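Local coordinates for tailspike protein (Acinetobacter phage vB_ApiP_P1, PDB 6E1R), which probably binds and cleaves surface polysaccharide of its Acinetobacter host, as tailspikes of related phages do, at residues 293-301 / 316-324; 170-178 / 226-234. One frame throughout, in Å; residues are numbered along the deposited sequence.

Contact 1: residues 293-301 / 316-324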
loop_
_atom_site.group_PDB
_atom_site.type_symbol
_atom_site.label_atom_id
_atom_site.label_comp_id
_atom_site.label_asym_id
_atom_site.label_seq_id
_atom_site.Cartn_x
_atom_site.Cartn_y
_atom_site.Cartn_z
ATOM N N ILE A 293 11.635 -5.364 -16.004
ATOM C CA ILE A 293 10.441 -6.200 -15.981
ATOM C C ILE A 293 9.844 -6.180 -17.382
ATOM O O ILE A 293 9.314 -5.152 -17.821
ATOM C CB ILE A 293 9.415 -5.719 -14.946
ATOM C CG1 ILE A 293 10.034 -5.691 -13.547
ATOM C CG2 ILE A 293 8.182 -6.609 -14.965
ATOM C CD1 ILE A 293 9.119 -5.119 -12.492
ATOM N N LYS A 294 9.929 -7.307 -18.083
ATOM C CA LYS A 294 9.305 -7.488 -19.390
ATOM C C LYS A 294 8.199 -8.520 -19.228
ATOM O O LYS A 294 8.476 -9.689 -18.940
ATOM C CB LYS A 294 10.312 -7.944 -20.442
ATOM C CG LYS A 294 9.661 -8.223 -21.789
ATOM C CD LYS A 294 10.558 -9.031 -22.704
ATOM C CE LYS A 294 11.758 -8.233 -23.137
ATOM N NZ LYS A 294 12.569 -8.970 -24.151
ATOM N N CYS A 295 6.952 -8.099 -19.410
ATOM C CA CYS A 295 5.826 -8.971 -19.116
ATOM C C CYS A 295 4.709 -8.780 -20.129
ATOM O O CYS A 295 4.408 -7.655 -20.537
ATOM C CB CYS A 295 5.288 -8.714 -17.703
ATOM S SG CYS A 295 4.639 -7.046 -17.447
ATOM N N THR A 296 4.108 -9.897 -20.534
ATOM C CA THR A 296 2.829 -9.910 -21.240
ATOM C C THR A 296 1.781 -10.158 -20.162
ATOM O O THR A 296 1.481 -11.300 -19.814
ATOM C CB THR A 296 2.800 -10.982 -22.325
ATOM O OG1 THR A 296 3.851 -10.740 -23.268
ATOM C CG2 THR A 296 1.459 -10.982 -23.047
ATOM N N ALA A 297 1.247 -9.074 -19.604
ATOM C CA ALA A 297 0.443 -9.148 -18.397
ATOM C C ALA A 297 -0.879 -8.417 -18.571
ATOM O O ALA A 297 -1.062 -7.614 -19.489
ATOM C CB ALA A 297 1.192 -8.559 -17.194
ATOM N N SER A 298 -1.805 -8.724 -17.667
ATOM C CA SER A 298 -3.025 -7.960 -17.460
ATOM C C SER A 298 -3.132 -7.661 -15.971
ATOM O O SER A 298 -2.320 -8.130 -15.167
ATOM C CB SER A 298 -4.265 -8.702 -17.978
ATOM O OG SER A 298 -4.446 -9.936 -17.313
ATOM N N SER A 299 -4.133 -6.850 -15.607
ATOM C CA SER A 299 -4.340 -6.350 -14.248
ATOM C C SER A 299 -3.214 -5.388 -13.873
ATOM O O SER A 299 -2.154 -5.392 -14.512
ATOM C CB SER A 299 -4.444 -7.501 -13.240
ATOM O OG SER A 299 -5.752 -8.043 -13.222
ATOM N N PRO A 300 -3.400 -4.545 -12.858
ATOM C CA PRO A 300 -2.379 -3.543 -12.536
ATOM C C PRO A 300 -1.115 -4.151 -11.948
ATOM O O PRO A 300 -1.098 -5.273 -11.435
ATOM C CB PRO A 300 -3.078 -2.645 -11.512
ATOM C CG PRO A 300 -4.094 -3.532 -10.896
ATOM C CD PRO A 300 -4.600 -4.375 -12.021
ATOM N N ILE A 301 -0.039 -3.375 -12.040
ATOM C CA ILE A 301 1.247 -3.698 -11.432
ATOM C C ILE A 301 1.633 -2.522 -10.547
ATOM O O ILE A 301 1.749 -1.389 -11.032
ATOM C CB ILE A 301 2.331 -3.972 -12.486
ATOM C CG1 ILE A 301 1.890 -5.097 -13.425
ATOM C CG2 ILE A 301 3.653 -4.313 -11.813
ATOM C CD1 ILE A 301 2.840 -5.330 -14.578
ATOM N N TYR A 316 14.669 0.334 -20.167
ATOM C CA TYR A 316 13.385 0.572 -19.531
ATOM C C TYR A 316 13.345 -0.082 -18.156
ATOM O O TYR A 316 14.074 -1.036 -17.876
ATOM C CB TYR A 316 12.236 0.033 -20.392
ATOM C CG TYR A 316 12.320 0.440 -21.846
ATOM C CD1 TYR A 316 12.158 1.765 -22.232
ATOM C CD2 TYR A 316 12.545 -0.507 -22.837
ATOM C CE1 TYR A 316 12.230 2.135 -23.562
ATOM C CE2 TYR A 316 12.619 -0.147 -24.168
ATOM C CZ TYR A 316 12.462 1.174 -24.525
ATOM O OH TYR A 316 12.535 1.535 -25.851
ATOM N N VAL A 317 12.484 0.452 -17.292
ATOM C CA VAL A 317 12.246 -0.179 -15.999
ATOM C C VAL A 317 11.221 -1.297 -16.136
ATOM O O VAL A 317 11.432 -2.417 -15.661
ATOM C CB VAL A 317 11.806 0.866 -14.958
ATOM C CG1 VAL A 317 11.365 0.181 -13.675
ATOM C CG2 VAL A 317 12.936 1.842 -14.681
ATOM N N ILE A 318 10.101 -1.012 -16.793
ATOM C CA ILE A 318 9.070 -2.007 -17.049
ATOM C C ILE A 318 8.586 -1.834 -18.483
ATOM O O ILE A 318 8.415 -0.708 -18.963
ATOM C CB ILE A 318 7.907 -1.896 -16.038
ATOM C CG1 ILE A 318 6.873 -2.996 -16.283
ATOM C CG2 ILE A 318 7.265 -0.511 -16.090
ATOM C CD1 ILE A 318 5.891 -3.173 -15.146
ATOM N N LYS A 319 8.388 -2.955 -19.173
ATOM C CA LYS A 319 7.957 -2.966 -20.568
ATOM C C LYS A 319 6.836 -3.984 -20.720
ATOM O O LYS A 319 7.067 -5.190 -20.589
ATOM C CB LYS A 319 9.121 -3.293 -21.503
ATOM C CG LYS A 319 8.735 -3.355 -22.971
ATOM C CD LYS A 319 9.941 -3.642 -23.849
ATOM C CE LYS A 319 9.559 -3.678 -25.319
ATOM N NZ LYS A 319 10.748 -3.843 -26.199
ATOM N N THR A 320 5.628 -3.502 -20.995
ATOM C CA THR A 320 4.473 -4.369 -21.159
ATOM C C THR A 320 4.325 -4.796 -22.614
ATOM O O THR A 320 4.627 -4.039 -23.541
ATOM C CB THR A 320 3.195 -3.669 -20.691
ATOM O OG1 THR A 320 3.119 -2.362 -21.279
ATOM C CG2 THR A 320 3.178 -3.544 -19.174
ATOM N N LEU A 321 3.850 -6.025 -22.806
ATOM C CA LEU A 321 3.679 -6.616 -24.124
ATOM C C LEU A 321 2.297 -7.248 -24.223
ATOM O O LEU A 321 1.556 -7.337 -23.241
ATOM C CB LEU A 321 4.761 -7.667 -24.410
ATOM C CG LEU A 321 6.195 -7.170 -24.590
ATOM C CD1 LEU A 321 7.171 -8.331 -24.539
ATOM C CD2 LEU A 321 6.322 -6.432 -25.908
ATOM N N GLY A 322 1.962 -7.703 -25.422
ATOM C CA GLY A 322 0.728 -8.421 -25.664
ATOM C C GLY A 322 -0.214 -7.648 -26.568
ATOM O O GLY A 322 0.150 -6.657 -27.210
ATOM N N ASN A 323 -1.457 -8.124 -26.607
ATOM C CA ASN A 323 -2.521 -7.524 -27.401
ATOM C C ASN A 323 -3.594 -7.009 -26.452
ATOM O O ASN A 323 -4.151 -7.782 -25.665
ATOM C CB ASN A 323 -3.105 -8.541 -28.385
ATOM C CG ASN A 323 -4.217 -7.962 -29.238
ATOM O OD1 ASN A 323 -4.370 -6.745 -29.341
ATOM N ND2 ASN A 323 -5.000 -8.837 -29.859
ATOM N N SER A 324 -3.883 -5.706 -26.529
ATOM C CA SER A 324 -4.840 -5.096 -25.612
ATOM C C SER A 324 -6.252 -5.634 -25.803
ATOM O O SER A 324 -7.070 -5.530 -24.882
ATOM C CB SER A 324 -4.838 -3.575 -25.778
ATOM O OG SER A 324 -5.266 -3.201 -27.075
HETATM O O HOH W 1 1.114 -6.240 -20.751
#
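I293 and I318 sit abreast on neighbouring strands running the same way, 293-297 beside 318-320, with axes 4.7 Å apart. The backbone of I293 is gripped at both ends. Its N donates to V317 O, and its O takes K319 N in a fairly straight bond (162° at the hydrogen, 2.7 Å from N to O). Two residues on, C295 repeats the pattern with K319 O and L321 N. At A297 a water bridges instead, accepting from A297 N at 3.1 Å and donating to L321 O.

On the face carrying I293, C295, I318 and T320 the contact is apolar. CG1 of I318 lies anti to its backbone N (chi1 -177°), carrying CD1 out to meet CD1 of I301 end to end at 3.8 Å, after the chain has turned the corner at S298-P300. C295 SG faces the T320 methyl CG2, and W269 packs against I293, C295 and I301 from the preceding strand.

K294 and K319 occupy the other face. L321 CD1 lies 3.7 Å from CG of K294, and farther along L321 CB rests against T296 OG1. K294 then bends at chi3 (-68°), and its NZ forms salt bridges with E290 and D264. At the corner, S299 OG bonds to H338 of the second subunit.

This is the stacking of successive coils in a right-handed parallel beta-helix, as in other phage tailspikes. The carboxylates probably offset the like charge of K319 NZ, 5.8 Å from K294 NZ; the lysines lie on the outer face and the aliphatic groups on the inner one.

Contact 2: residues 170-178 / 226-234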
loop_
_atom_site.group_PDB
_atom_site.type_symbol
_atom_site.label_atom_id
_atom_site.label_comp_id
_atom_site.label_asym_id
_atom_site.label_seq_id
_atom_site.Cartn_x
_atom_site.Cartn_y
_atom_site.Cartn_z
HETATM N N MSE A 170 19.299 -21.395 0.293
HETATM C CA MSE A 170 20.026 -20.717 -0.769
HETATM C C MSE A 170 20.259 -21.669 -1.934
HETATM O O MSE A 170 20.515 -22.853 -1.734
HETATM C CB MSE A 170 21.356 -20.172 -0.247
HETATM C CG MSE A 170 22.110 -19.307 -1.238
HETATM SE SE MSE A 170 23.608 -18.384 -0.403
HETATM C CE MSE A 170 24.222 -17.341 -1.935
ATOM N N PHE A 171 20.161 -21.155 -3.156
ATOM C CA PHE A 171 20.303 -21.965 -4.358
ATOM C C PHE A 171 21.500 -21.463 -5.151
ATOM O O PHE A 171 21.564 -20.280 -5.503
ATOM C CB PHE A 171 19.026 -21.915 -5.198
ATOM C CG PHE A 171 17.797 -22.340 -4.449
ATOM C CD1 PHE A 171 17.444 -23.677 -4.377
ATOM C CD2 PHE A 171 17.003 -21.407 -3.805
ATOM C CE1 PHE A 171 16.315 -24.075 -3.685
ATOM C CE2 PHE A 171 15.873 -21.798 -3.109
ATOM C CZ PHE A 171 15.530 -23.133 -3.050
ATOM N N LYS A 172 22.441 -22.362 -5.432
ATOM C CA LYS A 172 23.657 -22.033 -6.161
ATOM C C LYS A 172 23.809 -22.979 -7.345
ATOM O O LYS A 172 23.022 -23.911 -7.535
ATOM C CB LYS A 172 24.894 -22.109 -5.256
ATOM C CG LYS A 172 24.841 -21.223 -4.025
ATOM C CD LYS A 172 26.121 -21.356 -3.215
ATOM C CE LYS A 172 26.120 -20.430 -2.013
ATOM N NZ LYS A 172 27.360 -20.564 -1.198
ATOM N N ALA A 173 24.843 -22.728 -8.143
ATOM C CA ALA A 173 25.203 -23.578 -9.268
ATOM C C ALA A 173 26.713 -23.757 -9.275
ATOM O O ALA A 173 27.458 -22.792 -9.086
ATOM C CB ALA A 173 24.731 -22.984 -10.601
ATOM N N SER A 174 27.158 -24.998 -9.486
ATOM C CA SER A 174 28.593 -25.266 -9.503
ATOM C C SER A 174 29.264 -24.592 -10.693
ATOM O O SER A 174 30.404 -24.125 -10.589
ATOM C CB SER A 174 28.850 -26.772 -9.523
ATOM O OG SER A 174 28.537 -27.322 -10.790
ATOM N N THR A 175 28.577 -24.538 -11.829
ATOM C CA THR A 175 29.061 -23.846 -13.016
ATOM C C THR A 175 28.217 -22.600 -13.243
ATOM O O THR A 175 26.984 -22.678 -13.283
ATOM C CB THR A 175 29.012 -24.755 -14.245
ATOM O OG1 THR A 175 29.745 -25.958 -13.981
ATOM C CG2 THR A 175 29.617 -24.052 -15.450
ATOM N N GLY A 176 28.882 -21.457 -13.389
ATOM C CA GLY A 176 28.163 -20.207 -13.561
ATOM C C GLY A 176 27.411 -20.166 -14.880
ATOM O O GLY A 176 27.925 -20.553 -15.931
ATOM N N GLY A 177 26.172 -19.684 -14.818
ATOM C CA GLY A 177 25.333 -19.604 -15.996
ATOM C C GLY A 177 24.613 -20.878 -16.354
ATOM O O GLY A 177 24.204 -21.044 -17.506
ATOM N N THR A 178 24.441 -21.788 -15.399
ATOM C CA THR A 178 23.762 -23.050 -15.635
ATOM C C THR A 178 22.730 -23.279 -14.540
ATOM O O THR A 178 22.752 -22.631 -13.490
ATOM C CB THR A 178 24.745 -24.232 -15.678
ATOM O OG1 THR A 178 25.475 -24.298 -14.447
ATOM C CG2 THR A 178 25.720 -24.081 -16.836
HETATM N N MSE A 226 27.485 -13.989 -5.443
HETATM C CA MSE A 226 27.857 -14.832 -6.572
HETATM C C MSE A 226 28.982 -15.790 -6.190
HETATM O O MSE A 226 30.128 -15.373 -6.018
HETATM C CB MSE A 226 28.277 -13.964 -7.759
HETATM C CG MSE A 226 28.306 -14.688 -9.093
HETATM SE SE MSE A 226 29.235 -13.651 -10.459
HETATM C CE MSE A 226 27.814 -13.511 -11.773
ATOM N N SER A 227 28.651 -17.076 -6.060
ATOM C CA SER A 227 29.648 -18.055 -5.633
ATOM C C SER A 227 30.679 -18.301 -6.729
ATOM O O SER A 227 31.887 -18.324 -6.464
ATOM C CB SER A 227 28.963 -19.359 -5.228
ATOM O OG SER A 227 28.377 -19.997 -6.349
ATOM N N THR A 228 30.223 -18.491 -7.966
ATOM C CA THR A 228 31.106 -18.651 -9.111
ATOM C C THR A 228 30.638 -17.732 -10.232
ATOM O O THR A 228 29.454 -17.400 -10.330
ATOM C CB THR A 228 31.166 -20.115 -9.592
ATOM O OG1 THR A 228 32.173 -20.248 -10.604
ATOM C CG2 THR A 228 29.827 -20.566 -10.146
ATOM N N THR A 229 31.585 -17.323 -11.077
ATOM C CA THR A 229 31.303 -16.334 -12.111
ATOM C C THR A 229 30.308 -16.864 -13.136
ATOM O O THR A 229 30.414 -18.000 -13.605
ATOM C CB THR A 229 32.597 -15.916 -12.811
ATOM O OG1 THR A 229 33.680 -16.730 -12.344
ATOM C CG2 THR A 229 32.909 -14.456 -12.525
ATOM N N ASN A 230 29.339 -16.019 -13.490
ATOM C CA ASN A 230 28.313 -16.326 -14.482
ATOM C C ASN A 230 28.557 -15.456 -15.709
ATOM O O ASN A 230 28.427 -14.228 -15.644
ATOM C CB ASN A 230 26.917 -16.091 -13.905
ATOM C CG ASN A 230 25.798 -16.483 -14.860
ATOM O OD1 ASN A 230 25.987 -16.551 -16.075
ATOM N ND2 ASN A 230 24.618 -16.736 -14.305
ATOM N N SER A 231 28.904 -16.097 -16.825
ATOM C CA SER A 231 29.139 -15.410 -18.087
ATOM C C SER A 231 27.982 -15.551 -19.066
ATOM O O SER A 231 27.926 -14.803 -20.047
ATOM C CB SER A 231 30.423 -15.927 -18.744
ATOM O OG SER A 231 30.341 -17.319 -18.991
ATOM N N ILE A 232 27.055 -16.476 -18.822
ATOM C CA ILE A 232 25.951 -16.676 -19.754
ATOM C C ILE A 232 24.829 -15.686 -19.476
ATOM O O ILE A 232 24.241 -15.120 -20.405
ATOM C CB ILE A 232 25.462 -18.134 -19.687
ATOM C CG1 ILE A 232 26.604 -19.091 -20.043
ATOM C CG2 ILE A 232 24.268 -18.347 -20.607
ATOM C CD1 ILE A 232 26.216 -20.555 -20.026
ATOM N N GLY A 233 24.516 -15.458 -18.214
ATOM C CA GLY A 233 23.499 -14.500 -17.824
ATOM C C GLY A 233 22.742 -14.984 -16.605
ATOM O O GLY A 233 22.718 -16.172 -16.278
ATOM N N PHE A 234 22.109 -14.040 -15.914
ATOM C CA PHE A 234 21.299 -14.351 -14.742
ATOM C C PHE A 234 19.981 -13.605 -14.846
ATOM O O PHE A 234 19.968 -12.377 -14.983
ATOM C CB PHE A 234 22.021 -13.975 -13.445
ATOM C CG PHE A 234 21.134 -14.009 -12.230
ATOM C CD1 PHE A 234 20.826 -15.212 -11.614
ATOM C CD2 PHE A 234 20.611 -12.840 -11.702
ATOM C CE1 PHE A 234 20.011 -15.249 -10.498
ATOM C CE2 PHE A 234 19.795 -12.870 -10.586
ATOM C CZ PHE A 234 19.495 -14.077 -9.984
#
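N230 OD1 is the gripped atom here: G233 N donates to it at 2.8 Å in a nearly straight bond (168° at the hydrogen), I232 N adds a weak one, and CA of G177, across the contact, lies beside it. The bond from G233 makes an Asx motif that curls 230-233 into a compact loop. ND2 of the same amide donates to G233 O and also to R202 O, which fixes the rotation of the whole group. With CG anti to the backbone N (chi1 -176°), the flat amide spreads over G177, whose N lies above its face, 3.2 Å from CG.

G176 and G177, in the middle of a type II turn from T175 to T178, present bare backbone to the other loop. G176 CA points a C-H at T229 O, 3.2 Å away and almost in line (169°). I232 CD1 rests on G177 O. Nearer the strand, the T228 methyl CG2 fits against the turn, 3.4 Å from A173 O and 3.5 Å from G176 N, while S227 CB lies alongside the extended chain of K172.

S227 N is bonded to D201 and A173 N to S203, both on the coil between. The turn after strand 169-173 thus meets the loop linking strands 221-222 and 235-239. Glycine lets the turn's backbone lie against the amide face, with no conventional hydrogen bond across; the N230 amide finds its partners within its own loop and at R202.

Following the chain, strand 169-173 comes well after the N-terminal part; the chain then winds through strands 199-200 and 221-222 before the loop 226-234 returns to the turn that follows 169-173. Contact 2 thus closes a span of 47 residues and joins that turn to the loop before strand 235-239, on the outside of the coils. Strand 235-239 follows at once and opens the parallel sheet to which contact 1 belongs, two strands further on. There a shorter excursion of 14 residues brings 316-324 back beside 293-301, one coil later. The contacts lie in series, neither enclosing nor crossing the other, with centres 28 Å apart and nearest atoms about 11 Å apart.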